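Local coordinates for orotidine-5-phosphate decarboxylase/orotate phosphoribosyltransferase, putative (Ompdcase-oprtase, putative) (Leishmania infantum, PDB 3QW3), which probably catalyses, through this decarboxylase domain of a bifunctional UMP synthase, the conversion of orotidine 5'-phosphate to UMP and carbon dioxide, at residues G19-R23 and N51-F55. Sequence-based numbering, arbitrary orientation.
Sequences GLDPR and NAAFF
The Phe54 ring turns its edge to the Asp21-Pro22 peptide, with Asp21 O and Pro22 N in the ring plane and CD2 3.5 Å from Asp21 C. One face carries the end of the Asn51 amide, over the ring centre. Asp21 CB lies 3.8 Å from Phe54 CE2. Phe55 also has backbone at its edge, Leu20 O near CE2, while Pro22 CG comes obliquely to CZ at 4.0 Å. Pro22 touches both rings, its CD 4.0 Å from Phe54 CD2. With CG beside the backbone N (chi1 -73°), the Phe55 ring reaches this proline and helices 27-41 and 60-72. This is the C-terminal rim of a TIM barrel, where such enzymes carry their active sites; neighbouring parallel strands 16-20 and 47-50 end here and helix 52-56 begins. A sulfate ion, probably from the crystallisation liquor, lies about 4 Å from the Asp21 side chain. Asn51, the N-cap residue, sends its N-H to Leu20 O (3.0 Å, 151°), adding to the Leu20-Lys49 backbone bond between these strands. The Asp21 carboxylate stands perpendicular to the Asn51 amide, OD1 3.2 Å from Asn51 CB; OD2 is hydrogen-bonded to Ser228. Asp90 of the second subunit also packs on Phe54.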
loop_
_atom_site.group_PDB
_atom_site.type_symbol
_atom_site.label_atom_id
_atom_site.label_comp_id
_atom_site.label_asym_id
_atom_site.label_seq_id
_atom_site.Cartn_x
_atom_site.Cartn_y
_atom_site.Cartn_z
ATOM N N GLY A 19 13.089 3.735 14.077
ATOM C CA GLY A 19 11.650 3.704 13.828
ATOM C C GLY A 19 10.906 4.655 14.743
ATOM O O GLY A 19 11.241 4.784 15.925
ATOM N N LEU A 20 9.910 5.347 14.200
ATOM C CA LEU A 20 9.053 6.182 15.023
ATOM C C LEU A 20 7.657 5.586 14.977
ATOM O O LEU A 20 6.884 5.838 14.047
ATOM C CB LEU A 20 9.085 7.645 14.576
ATOM C CG LEU A 20 10.476 8.294 14.677
ATOM C CD1 LEU A 20 10.464 9.678 14.054
ATOM C CD2 LEU A 20 10.971 8.341 16.123
ATOM N N ASP A 21 7.383 4.759 15.982
ATOM C CA ASP A 21 6.180 3.940 16.059
ATOM C C ASP A 21 5.508 4.203 17.410
ATOM O O ASP A 21 5.559 3.359 18.306
ATOM C CB ASP A 21 6.560 2.458 15.934
ATOM C CG ASP A 21 7.383 2.167 14.694
ATOM O OD1 ASP A 21 6.792 2.000 13.613
ATOM O OD2 ASP A 21 8.630 2.094 14.797
ATOM N N PRO A 22 4.880 5.383 17.561
ATOM C CA PRO A 22 4.406 5.817 18.880
ATOM C C PRO A 22 3.356 4.880 19.484
ATOM O O PRO A 22 2.457 4.424 18.775
ATOM C CB PRO A 22 3.808 7.199 18.604
ATOM C CG PRO A 22 3.501 7.211 17.142
ATOM C CD PRO A 22 4.559 6.364 16.508
ATOM N N ARG A 23 3.494 4.597 20.779
ATOM C CA ARG A 23 2.526 3.783 21.521
ATOM C C ARG A 23 1.477 4.648 22.225
ATOM O O ARG A 23 0.489 4.129 22.758
ATOM C CB ARG A 23 3.241 2.895 22.544
ATOM N N ASN A 51 5.956 5.684 11.242
ATOM C CA ASN A 51 4.936 4.697 10.914
ATOM C C ASN A 51 3.667 5.384 10.410
ATOM O O ASN A 51 2.908 5.950 11.201
ATOM C CB ASN A 51 4.640 3.884 12.185
ATOM C CG ASN A 51 3.827 2.628 11.915
ATOM O OD1 ASN A 51 4.148 1.545 12.418
ATOM N ND2 ASN A 51 2.769 2.765 11.137
ATOM N N ALA A 52 3.430 5.335 9.097
ATOM C CA ALA A 52 2.300 6.057 8.494
ATOM C C ALA A 52 0.951 5.596 9.060
ATOM O O ALA A 52 0.035 6.407 9.229
ATOM C CB ALA A 52 2.321 5.927 6.966
ATOM N N ALA A 53 0.844 4.310 9.388
ATOM C CA ALA A 53 -0.414 3.763 9.929
ATOM C C ALA A 53 -0.715 4.285 11.332
ATOM O O ALA A 53 -1.864 4.605 11.663
ATOM C CB ALA A 53 -0.376 2.235 9.935
ATOM N N PHE A 54 0.321 4.367 12.160
ATOM C CA PHE A 54 0.155 4.806 13.540
ATOM C C PHE A 54 -0.319 6.255 13.596
ATOM O O PHE A 54 -1.109 6.623 14.465
ATOM C CB PHE A 54 1.461 4.623 14.320
ATOM C CG PHE A 54 1.704 3.210 14.807
ATOM C CD1 PHE A 54 1.065 2.117 14.225
ATOM C CD2 PHE A 54 2.591 2.977 15.852
ATOM C CE1 PHE A 54 1.306 0.814 14.682
ATOM C CE2 PHE A 54 2.844 1.683 16.313
ATOM C CZ PHE A 54 2.203 0.600 15.729
ATOM N N PHE A 55 0.142 7.074 12.654
ATOM C CA PHE A 55 -0.302 8.463 12.606
ATOM C C PHE A 55 -1.692 8.605 11.989
ATOM O O PHE A 55 -2.501 9.401 12.464
ATOM C CB PHE A 55 0.733 9.347 11.913
ATOM C CG PHE A 55 1.953 9.593 12.750
ATOM C CD1 PHE A 55 1.973 10.639 13.674
ATOM C CD2 PHE A 55 3.069 8.774 12.638
ATOM C CE1 PHE A 55 3.107 10.872 14.465
ATOM C CE2 PHE A 55 4.205 8.994 13.428
ATOM C CZ PHE A 55 4.219 10.044 14.343
#